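Local coordinates for protein putative HTH-type transcriptional regulator PH0061 (Pyrococcus horikoshii, PDB 2DBB) that probably binds specific DNA sequences through a helix-turn-helix domain and regulates transcription, as other members of the AsnC family do, at residues Gln38-Ala41 with Arg42-Lys46; Glu126-Gln129 with Arg130-Asn133; Ile58-Ile62 with Asp63-Tyr67; Ser90-Glu93 with Tyr94-Ser97. All coordinates share one frame; numbering follows the deposited sequence.

Interaction 1 (Gln38-Ala41 with Arg42-Lys46)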
loop_
_atom_site.group_PDB
_atom_site.type_symbol
_atom_site.label_atom_id
_atom_site.label_comp_id
_atom_site.label_asym_id
_atom_site.label_seq_id
_atom_site.Cartn_x
_atom_site.Cartn_y
_atom_site.Cartn_z
ATOM N N GLN B 38 -6.168 29.552 -4.642
ATOM C CA GLN B 38 -7.442 29.284 -5.298
ATOM C C GLN B 38 -7.265 28.238 -6.400
ATOM O O GLN B 38 -8.047 27.291 -6.500
ATOM C CB GLN B 38 -8.025 30.571 -5.892
ATOM C CG GLN B 38 -8.451 31.606 -4.854
ATOM C CD GLN B 38 -7.285 32.396 -4.267
ATOM O OE1 GLN B 38 -7.405 32.991 -3.192
ATOM N NE2 GLN B 38 -6.158 32.418 -4.977
ATOM N N ARG B 39 -6.236 28.408 -7.222
ATOM C CA ARG B 39 -5.981 27.463 -8.300
ATOM C C ARG B 39 -5.629 26.082 -7.748
ATOM O O ARG B 39 -6.000 25.062 -8.328
ATOM C CB ARG B 39 -4.863 27.981 -9.212
ATOM C CG ARG B 39 -5.230 29.284 -9.909
ATOM C CD ARG B 39 -4.238 29.660 -10.996
ATOM N NE ARG B 39 -4.613 30.913 -11.651
ATOM C CZ ARG B 39 -4.032 31.394 -12.748
ATOM N NH1 ARG B 39 -4.442 32.544 -13.267
ATOM N NH2 ARG B 39 -3.043 30.724 -13.329
ATOM N N ILE B 40 -4.916 26.045 -6.625
ATOM C CA ILE B 40 -4.563 24.772 -6.016
ATOM C C ILE B 40 -5.843 24.103 -5.529
ATOM O O ILE B 40 -6.015 22.893 -5.667
ATOM C CB ILE B 40 -3.600 24.953 -4.818
ATOM C CG1 ILE B 40 -2.191 25.268 -5.326
ATOM C CG2 ILE B 40 -3.586 23.686 -3.947
ATOM C CD1 ILE B 40 -1.589 24.183 -6.197
ATOM N N ALA B 41 -6.741 24.902 -4.961
ATOM C CA ALA B 41 -8.004 24.388 -4.452
ATOM C C ALA B 41 -8.785 23.725 -5.577
ATOM O O ALA B 41 -9.237 22.591 -5.439
ATOM C CB ALA B 41 -8.820 25.516 -3.837
ATOM N N ARG B 42 -8.931 24.434 -6.692
ATOM C CA ARG B 42 -9.653 23.899 -7.836
ATOM C C ARG B 42 -9.003 22.631 -8.384
ATOM O O ARG B 42 -9.696 21.668 -8.710
ATOM C CB ARG B 42 -9.758 24.950 -8.942
ATOM C CG ARG B 42 -11.028 25.802 -8.872
ATOM C CD ARG B 42 -10.715 27.291 -8.811
ATOM N NE ARG B 42 -9.756 27.690 -9.837
ATOM C CZ ARG B 42 -9.226 28.907 -9.938
ATOM N NH1 ARG B 42 -9.564 29.856 -9.076
ATOM N NH2 ARG B 42 -8.344 29.169 -10.895
ATOM N N ARG B 43 -7.675 22.628 -8.487
ATOM C CA ARG B 43 -6.966 21.461 -9.002
ATOM C C ARG B 43 -7.195 20.228 -8.131
ATOM O O ARG B 43 -7.544 19.164 -8.634
ATOM C CB ARG B 43 -5.473 21.759 -9.115
ATOM C CG ARG B 43 -5.134 22.675 -10.280
ATOM C CD ARG B 43 -3.658 23.034 -10.319
ATOM N NE ARG B 43 -3.283 23.637 -11.595
ATOM C CZ ARG B 43 -3.263 22.988 -12.757
ATOM N NH1 ARG B 43 -3.594 21.702 -12.814
ATOM N NH2 ARG B 43 -2.912 23.624 -13.867
ATOM N N ILE B 44 -7.004 20.373 -6.824
ATOM C CA ILE B 44 -7.206 19.257 -5.909
ATOM C C ILE B 44 -8.648 18.786 -5.950
ATOM O O ILE B 44 -8.922 17.589 -5.890
ATOM C CB ILE B 44 -6.851 19.646 -4.466
ATOM C CG1 ILE B 44 -5.336 19.774 -4.336
ATOM C CG2 ILE B 44 -7.401 18.613 -3.482
ATOM C CD1 ILE B 44 -4.875 20.125 -2.944
ATOM N N ASP B 45 -9.570 19.729 -6.070
ATOM C CA ASP B 45 -10.981 19.385 -6.112
ATOM C C ASP B 45 -11.305 18.557 -7.351
ATOM O O ASP B 45 -12.060 17.590 -7.281
ATOM C CB ASP B 45 -11.828 20.653 -6.094
ATOM C CG ASP B 45 -13.136 20.454 -5.372
ATOM O OD1 ASP B 45 -14.160 20.184 -6.036
ATOM O OD2 ASP B 45 -13.127 20.550 -4.127
ATOM N N LYS B 46 -10.721 18.930 -8.483
ATOM C CA LYS B 46 -10.954 18.198 -9.719
ATOM C C LYS B 46 -10.352 16.797 -9.606
ATOM O O LYS B 46 -10.962 15.813 -10.020
ATOM C CB LYS B 46 -10.329 18.943 -10.901
ATOM C CG LYS B 46 -10.762 18.423 -12.262
ATOM C CD LYS B 46 -12.281 18.508 -12.423
ATOM C CE LYS B 46 -12.716 18.099 -13.824
ATOM N NZ LYS B 46 -14.195 18.174 -13.997
#
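Gln38 and Arg42 meet one turn apart on helix 37-49, within the predicted helix-turn-helix motif, where this helix would be expected to serve as the recognition helix. The carbonyl O of Gln38 accepts a hydrogen bond from the backbone N of Arg42 at 3.0 Å. Arg42 then turns back over the same residue. Its chain bends at chi2 (124°) and chi3 (49°), which swings the guanidinium toward the start of the helix. NH1 of Arg42 ends 3.6 Å from CB of Gln38.

Arg39 comes next. Its CA lies over the centre of one face of the Arg42 guanidinium. The touching atom further out is CG of Arg39, 3.3 Å from NH2 of Arg42. The two guanidinium planes are 46° apart, and NH2 of Arg42 approaches that of Arg39 obliquely. Both carry positive charge, which is consistent with a surface that faces DNA. The carbonyl O of Arg39 accepts a hydrogen bond from N of Arg43. The polar end of Arg43 points elsewhere, to salt bridges with Asp8 and Asp11.

Ile40 is on the buried side. With Ile44 it packs on Tyr26 and Leu29 of helix 26-32 and on Leu14 of helix 9-18. CG2 of Ile40 touches CD1 of Ile44 at 3.9 Å. Its carbonyl O accepts a hydrogen bond from N of Ile44.

Ala41 closes the run: its O accepts a hydrogen bond from N of Asp45 at 2.9 Å.

Interaction 2 (Glu126-Gln129 with Arg130-Asn133)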
loop_
_atom_site.group_PDB
_atom_site.type_symbol
_atom_site.label_atom_id
_atom_site.label_comp_id
_atom_site.label_asym_id
_atom_site.label_seq_id
_atom_site.Cartn_x
_atom_site.Cartn_y
_atom_site.Cartn_z
ATOM N N GLU B 126 -9.964 -18.270 9.189
ATOM C CA GLU B 126 -11.285 -17.718 8.929
ATOM C C GLU B 126 -11.333 -17.141 7.526
ATOM O O GLU B 126 -12.282 -17.378 6.783
ATOM C CB GLU B 126 -11.630 -16.613 9.924
ATOM C CG GLU B 126 -11.862 -17.086 11.339
ATOM C CD GLU B 126 -12.926 -16.265 12.040
ATOM O OE1 GLU B 126 -12.824 -15.017 12.028
ATOM O OE2 GLU B 126 -13.868 -16.869 12.600
ATOM N N PHE B 127 -10.306 -16.377 7.166
ATOM C CA PHE B 127 -10.254 -15.776 5.844
ATOM C C PHE B 127 -10.255 -16.831 4.748
ATOM O O PHE B 127 -10.995 -16.726 3.773
ATOM C CB PHE B 127 -9.004 -14.900 5.689
ATOM C CG PHE B 127 -8.828 -14.366 4.299
ATOM C CD1 PHE B 127 -9.649 -13.349 3.822
ATOM C CD2 PHE B 127 -7.887 -14.926 3.442
ATOM C CE1 PHE B 127 -9.542 -12.901 2.515
ATOM C CE2 PHE B 127 -7.772 -14.485 2.127
ATOM C CZ PHE B 127 -8.601 -13.472 1.663
ATOM N N LEU B 128 -9.420 -17.850 4.912
ATOM C CA LEU B 128 -9.306 -18.904 3.913
ATOM C C LEU B 128 -10.613 -19.665 3.672
ATOM O O LEU B 128 -10.855 -20.140 2.562
ATOM C CB LEU B 128 -8.178 -19.871 4.302
ATOM C CG LEU B 128 -6.790 -19.206 4.334
ATOM C CD1 LEU B 128 -5.753 -20.175 4.850
ATOM C CD2 LEU B 128 -6.422 -18.703 2.942
ATOM N N GLN B 129 -11.450 -19.782 4.698
ATOM C CA GLN B 129 -12.724 -20.482 4.537
ATOM C C GLN B 129 -13.556 -19.782 3.473
ATOM O O GLN B 129 -14.368 -20.407 2.795
ATOM C CB GLN B 129 -13.504 -20.519 5.858
ATOM C CG GLN B 129 -12.863 -21.391 6.925
ATOM C CD GLN B 129 -13.708 -21.501 8.181
ATOM O OE1 GLN B 129 -13.977 -20.505 8.859
ATOM N NE2 GLN B 129 -14.133 -22.718 8.497
ATOM N N ARG B 130 -13.331 -18.479 3.325
ATOM C CA ARG B 130 -14.050 -17.667 2.353
ATOM C C ARG B 130 -13.523 -17.843 0.939
ATOM O O ARG B 130 -14.091 -17.318 -0.013
ATOM C CB ARG B 130 -13.972 -16.199 2.764
ATOM C CG ARG B 130 -14.760 -15.896 4.024
ATOM C CD ARG B 130 -14.269 -14.638 4.700
ATOM N NE ARG B 130 -15.159 -14.222 5.780
ATOM C CZ ARG B 130 -16.373 -13.716 5.589
ATOM N NH1 ARG B 130 -16.841 -13.561 4.358
ATOM N NH2 ARG B 130 -17.118 -13.366 6.629
ATOM N N ILE B 131 -12.432 -18.583 0.796
ATOM C CA ILE B 131 -11.860 -18.813 -0.522
ATOM C C ILE B 131 -12.211 -20.212 -1.009
ATOM O O ILE B 131 -11.638 -21.203 -0.558
ATOM C CB ILE B 131 -10.326 -18.663 -0.507
ATOM C CG1 ILE B 131 -9.949 -17.271 -0.004
ATOM C CG2 ILE B 131 -9.772 -18.888 -1.909
ATOM C CD1 ILE B 131 -8.466 -17.060 0.126
ATOM N N LYS B 132 -13.164 -20.291 -1.928
ATOM C CA LYS B 132 -13.573 -21.580 -2.462
ATOM C C LYS B 132 -13.208 -21.670 -3.935
ATOM O O LYS B 132 -13.039 -20.648 -4.603
ATOM C CB LYS B 132 -15.090 -21.778 -2.316
ATOM C CG LYS B 132 -15.664 -21.547 -0.917
ATOM C CD LYS B 132 -16.085 -20.096 -0.723
ATOM C CE LYS B 132 -16.836 -19.910 0.590
ATOM N NZ LYS B 132 -17.272 -18.497 0.808
ATOM N N ASN B 133 -13.076 -22.897 -4.430
ATOM C CA ASN B 133 -12.776 -23.129 -5.838
ATOM C C ASN B 133 -11.415 -22.604 -6.297
ATOM O O ASN B 133 -11.286 -22.092 -7.414
ATOM C CB ASN B 133 -13.876 -22.500 -6.702
ATOM C CG ASN B 133 -15.275 -22.910 -6.262
ATOM O OD1 ASN B 133 -16.263 -22.277 -6.637
ATOM N ND2 ASN B 133 -15.364 -23.976 -5.470
#
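The C-terminal end of helix 117-129 meets the loop that leads into strand 134-148, and Phe127, Leu128 and Ile131 carry the contact. The central atom is CD1 of Ile131, which lies 3.3 Å from CE2 of Phe127 and 3.8 Å from CD2 of Leu128. The methyl approaches the Phe127 ring obliquely. The Ile131 side chain reaches back along the helix because CG1 is anti to its own carbonyl carbon (chi1 -58°) and the chain then extends to CD1. The Phe127 ring is buried. It packs on Val72, Val109 and Leu111 of the sheet and on Ile89 of helix 79-89. Ile131 also touches Ile74.

The backbone tightens here. N of Arg130 bonds to O of Phe127 at 3.0 Å, and N of Ile131 bonds to O of Leu128 at 2.8 Å. Each bond spans three residues.

The longer side chains run along the surface. CB of Arg130 sits 3.2 Å from O of Phe127, and its aliphatic part passes near O of Glu126. Lys132 bends at chi2 (90°), which brings its CE to 3.3 Å from O of Gln129. Its NZ makes a weak bond to O of Arg130. Arg130 and Lys132 each form a long, weak ion pair with Glu88. An apolar residue folds back under the last turn, and consecutive i to i+3 backbone bonds follow the helix, as is common where a helix gives way to a loop.

Interaction 3 (Ile58-Ile62 with Asp63-Tyr67)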
loop_
_atom_site.group_PDB
_atom_site.type_symbol
_atom_site.label_atom_id
_atom_site.label_comp_id
_atom_site.label_asym_id
_atom_site.label_seq_id
_atom_site.Cartn_x
_atom_site.Cartn_y
_atom_site.Cartn_z
ATOM N N ILE B 58 -2.620 7.526 5.849
ATOM C CA ILE B 58 -1.291 7.546 6.450
ATOM C C ILE B 58 -0.565 6.223 6.273
ATOM O O ILE B 58 -1.185 5.193 6.006
ATOM C CB ILE B 58 -1.359 7.809 7.973
ATOM C CG1 ILE B 58 -2.184 6.709 8.652
ATOM C CG2 ILE B 58 -1.967 9.175 8.246
ATOM C CD1 ILE B 58 -2.157 6.759 10.175
ATOM N N ILE B 59 0.754 6.262 6.406
ATOM C CA ILE B 59 1.559 5.050 6.336
ATOM C C ILE B 59 2.066 4.840 7.757
ATOM O O ILE B 59 2.892 5.599 8.257
ATOM C CB ILE B 59 2.765 5.195 5.393
ATOM C CG1 ILE B 59 2.286 5.347 3.948
ATOM C CG2 ILE B 59 3.658 3.967 5.506
ATOM C CD1 ILE B 59 3.416 5.482 2.947
ATOM N N PRO B 60 1.556 3.817 8.442
ATOM C CA PRO B 60 2.022 3.600 9.809
ATOM C C PRO B 60 3.050 2.491 9.859
ATOM O O PRO B 60 3.296 1.818 8.859
ATOM C CB PRO B 60 0.751 3.190 10.518
ATOM C CG PRO B 60 0.158 2.256 9.489
ATOM C CD PRO B 60 0.343 3.022 8.178
ATOM N N ASP B 61 3.661 2.318 11.023
ATOM C CA ASP B 61 4.610 1.237 11.224
ATOM C C ASP B 61 3.687 0.214 11.881
ATOM O O ASP B 61 3.408 0.306 13.076
ATOM C CB ASP B 61 5.717 1.656 12.190
ATOM C CG ASP B 61 6.785 0.592 12.333
ATOM O OD1 ASP B 61 6.423 -0.572 12.610
ATOM O OD2 ASP B 61 7.981 0.914 12.167
ATOM N N ILE B 62 3.183 -0.737 11.097
ATOM C CA ILE B 62 2.241 -1.725 11.625
ATOM C C ILE B 62 2.784 -2.583 12.767
ATOM O O ILE B 62 2.018 -3.045 13.615
ATOM C CB ILE B 62 1.704 -2.656 10.508
ATOM C CG1 ILE B 62 2.801 -3.604 10.036
ATOM C CG2 ILE B 62 1.196 -1.826 9.337
ATOM C CD1 ILE B 62 2.290 -4.738 9.179
ATOM N N ASP B 63 4.095 -2.799 12.792
ATOM C CA ASP B 63 4.681 -3.595 13.859
ATOM C C ASP B 63 4.471 -2.866 15.184
ATOM O O ASP B 63 4.052 -3.471 16.171
ATOM C CB ASP B 63 6.175 -3.812 13.625
ATOM C CG ASP B 63 6.780 -4.793 14.613
ATOM O OD1 ASP B 63 6.487 -6.004 14.510
ATOM O OD2 ASP B 63 7.538 -4.354 15.503
ATOM N N LYS B 64 4.741 -1.561 15.196
ATOM C CA LYS B 64 4.573 -0.765 16.411
ATOM C C LYS B 64 3.110 -0.685 16.837
ATOM O O LYS B 64 2.819 -0.394 17.993
ATOM C CB LYS B 64 5.119 0.648 16.213
ATOM C CG LYS B 64 6.607 0.711 15.919
ATOM C CD LYS B 64 7.052 2.165 15.818
ATOM C CE LYS B 64 8.478 2.294 15.309
ATOM N NZ LYS B 64 9.457 1.632 16.205
ATOM N N LEU B 65 2.190 -0.931 15.907
ATOM C CA LEU B 65 0.763 -0.900 16.233
ATOM C C LEU B 65 0.302 -2.259 16.727
ATOM O O LEU B 65 -0.845 -2.411 17.135
ATOM C CB LEU B 65 -0.081 -0.514 15.015
ATOM C CG LEU B 65 -0.056 0.933 14.522
ATOM C CD1 LEU B 65 -0.971 1.063 13.304
ATOM C CD2 LEU B 65 -0.506 1.868 15.639
ATOM N N GLY B 66 1.189 -3.251 16.667
ATOM C CA GLY B 66 0.835 -4.580 17.123
ATOM C C GLY B 66 0.238 -5.464 16.043
ATOM O O GLY B 66 -0.491 -6.410 16.345
ATOM N N TYR B 67 0.559 -5.169 14.788
ATOM C CA TYR B 67 0.046 -5.933 13.660
ATOM C C TYR B 67 1.180 -6.512 12.822
ATOM O O TYR B 67 2.348 -6.186 13.021
ATOM C CB TYR B 67 -0.801 -5.036 12.744
ATOM C CG TYR B 67 -2.042 -4.443 13.370
ATOM C CD1 TYR B 67 -3.123 -5.250 13.727
ATOM C CD2 TYR B 67 -2.147 -3.068 13.578
ATOM C CE1 TYR B 67 -4.280 -4.701 14.272
ATOM C CE2 TYR B 67 -3.296 -2.507 14.123
ATOM C CZ TYR B 67 -4.358 -3.328 14.467
ATOM O OH TYR B 67 -5.501 -2.774 14.994
#
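Asp63 offers its backbone N to OD1 of Asp61 at 3.2 Å, a weak, bent bond. Asp61 has CG anti to its backbone N (chi1 -175°), which turns the carboxylate toward the turn that follows. OD1 of Asp63 forms a salt bridge with Lys115.

Lys64 N gives the same OD1 of Asp61 a straighter 3.2 Å bond (160°) from above the carboxylate plane. Asp61 thus makes a weak Asx turn with an added N-cap-like bond from Lys64 N. The Lys64 chain runs alongside the carboxylate, its CE 3.5 Å and its NZ 4.4 Å from OD2 of Asp61; the latter is beyond a salt bridge.

Leu65 has weak backbone bonds to O of Asp61 and O of Ile62. CD1 of Leu65 touches CB of Pro60 at 3.9 Å.

Gly66 ends a type I turn that starts at Asp63. Its positive phi (90°) suits glycine, which has no CB to meet the preceding carbonyl O.

Tyr67 N bonds to O of Ile62 at 2.8 Å and closes the loop.

The loop joins strand 53-60 to strand 67-76. Ile58 to Pro60 pair antiparallel with a strand of the second subunit, and Pro60 and Ile62 pack on that subunit's Ile151.

Interaction 4 (Ser90-Glu93 with Tyr94-Ser97)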
loop_
_atom_site.group_PDB
_atom_site.type_symbol
_atom_site.label_atom_id
_atom_site.label_comp_id
_atom_site.label_asym_id
_atom_site.label_seq_id
_atom_site.Cartn_x
_atom_site.Cartn_y
_atom_site.Cartn_z
ATOM N N SER B 90 -13.548 -8.491 -0.701
ATOM C CA SER B 90 -13.329 -7.051 -0.766
ATOM C C SER B 90 -13.977 -6.236 0.347
ATOM O O SER B 90 -13.530 -5.129 0.638
ATOM C CB SER B 90 -13.778 -6.512 -2.120
ATOM O OG SER B 90 -12.908 -6.965 -3.143
ATOM N N ASP B 91 -15.022 -6.773 0.971
ATOM C CA ASP B 91 -15.697 -6.058 2.045
ATOM C C ASP B 91 -15.143 -6.377 3.426
ATOM O O ASP B 91 -15.516 -5.729 4.399
ATOM C CB ASP B 91 -17.199 -6.350 2.037
ATOM C CG ASP B 91 -17.865 -5.920 0.753
ATOM O OD1 ASP B 91 -17.420 -4.911 0.159
ATOM O OD2 ASP B 91 -18.842 -6.586 0.343
ATOM N N ILE B 92 -14.268 -7.375 3.518
ATOM C CA ILE B 92 -13.681 -7.725 4.808
ATOM C C ILE B 92 -12.754 -6.594 5.230
ATOM O O ILE B 92 -11.898 -6.161 4.460
ATOM C CB ILE B 92 -12.894 -9.032 4.726
ATOM C CG1 ILE B 92 -13.820 -10.156 4.253
ATOM C CG2 ILE B 92 -12.305 -9.361 6.085
ATOM C CD1 ILE B 92 -13.117 -11.478 4.032
ATOM N N GLU B 93 -12.935 -6.122 6.459
ATOM C CA GLU B 93 -12.161 -5.005 6.986
ATOM C C GLU B 93 -10.647 -5.211 7.079
ATOM O O GLU B 93 -9.867 -4.288 6.788
ATOM C CB GLU B 93 -12.707 -4.596 8.359
ATOM C CG GLU B 93 -12.207 -3.235 8.836
ATOM C CD GLU B 93 -10.797 -3.274 9.413
ATOM O OE1 GLU B 93 -10.130 -2.216 9.432
ATOM O OE2 GLU B 93 -10.361 -4.355 9.861
ATOM N N TYR B 94 -10.226 -6.407 7.474
ATOM C CA TYR B 94 -8.799 -6.661 7.606
ATOM C C TYR B 94 -8.106 -7.004 6.286
ATOM O O TYR B 94 -6.899 -7.264 6.250
ATOM C CB TYR B 94 -8.555 -7.740 8.665
ATOM C CG TYR B 94 -9.202 -9.064 8.373
ATOM C CD1 TYR B 94 -8.634 -9.949 7.454
ATOM C CD2 TYR B 94 -10.377 -9.447 9.029
ATOM C CE1 TYR B 94 -9.211 -11.179 7.193
ATOM C CE2 TYR B 94 -10.970 -10.684 8.773
ATOM C CZ TYR B 94 -10.379 -11.544 7.852
ATOM O OH TYR B 94 -10.952 -12.766 7.572
ATOM N N VAL B 95 -8.878 -7.001 5.203
ATOM C CA VAL B 95 -8.344 -7.245 3.866
ATOM C C VAL B 95 -8.021 -5.841 3.366
ATOM O O VAL B 95 -8.931 -5.067 3.085
ATOM C CB VAL B 95 -9.408 -7.889 2.934
ATOM C CG1 VAL B 95 -8.935 -7.854 1.497
ATOM C CG2 VAL B 95 -9.680 -9.326 3.360
ATOM N N LYS B 96 -6.733 -5.514 3.268
ATOM C CA LYS B 96 -6.296 -4.181 2.844
ATOM C C LYS B 96 -6.205 -3.932 1.341
ATOM O O LYS B 96 -6.403 -2.804 0.877
ATOM C CB LYS B 96 -4.956 -3.845 3.511
ATOM C CG LYS B 96 -5.021 -3.896 5.041
ATOM C CD LYS B 96 -6.264 -3.178 5.545
ATOM C CE LYS B 96 -6.383 -3.229 7.053
ATOM N NZ LYS B 96 -7.655 -2.582 7.494
ATOM N N SER B 97 -5.883 -4.965 0.573
ATOM C CA SER B 97 -5.810 -4.797 -0.868
ATOM C C SER B 97 -6.156 -6.081 -1.586
ATOM O O SER B 97 -5.953 -7.181 -1.066
ATOM C CB SER B 97 -4.422 -4.310 -1.315
ATOM O OG SER B 97 -3.445 -5.328 -1.246
HETATM O O HOH W 1 -7.837 -3.462 10.088
#
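Ile92 presses its CG2 methyl onto one face of the Tyr94 ring, a CH-pi contact between residues only two apart. CG2 of Ile92 is 3.4 Å from the centroid of the Tyr94 ring and 16° off the ring normal. Tyr94 takes an uncommon torsion, with CG between its backbone N and carbonyl carbon (chi1 60°). This lays the ring alongside Ile92. CB of Ile92 also touches CG2 of Val95 at 3.5 Å.

Ile92 to Val95 form a type I turn, closed by N of Val95 bonding to O of Ile92 at 3.2 Å. The turn leads from helix 79-89 into strand 95-102, outermost in this chain, where Ser97 pairs with a strand of the second subunit. Lys96 and Ser97 both face Arg110 in a classic beta bulge.

Lys96 bends back at chi2 (-46°). NZ of Lys96 bonds to O of Glu93 at 2.9 Å and, as a salt bridge, to OE1 of Glu93 at 3.2 Å. A water accepts from this NZ and gives a weak bond to OE2 of Glu93. The strongest partner of Lys96 is the C-terminal carboxylate of Ile151 of the second subunit. Lys147 of that subunit bonds to the carbonyl O atoms of Ser90 and Val95.

Along the chain the order is interaction 1, interaction 3, interaction 4, interaction 2. Interaction 1 lies in the helix-turn-helix region, its centre about 44 Å from that of interaction 2, on the opposite side of the chain's centre. Interaction 3, where strand 53-60 leads into strand 67-76 of the four-stranded antiparallel sheet, has its centre about 32 Å from that of interaction 1 and about 26 Å from that of interaction 2. Interactions 2 and 4 have centres about 13 Å apart and touch: Phe127 packs on Ile92, Tyr94 and Val95, and Arg130 on Ile92. They join the ends of helices 79-89 and 117-129 over the sheet. No other chain touches interaction 1, whereas interactions 3 and 4 both meet the second subunit.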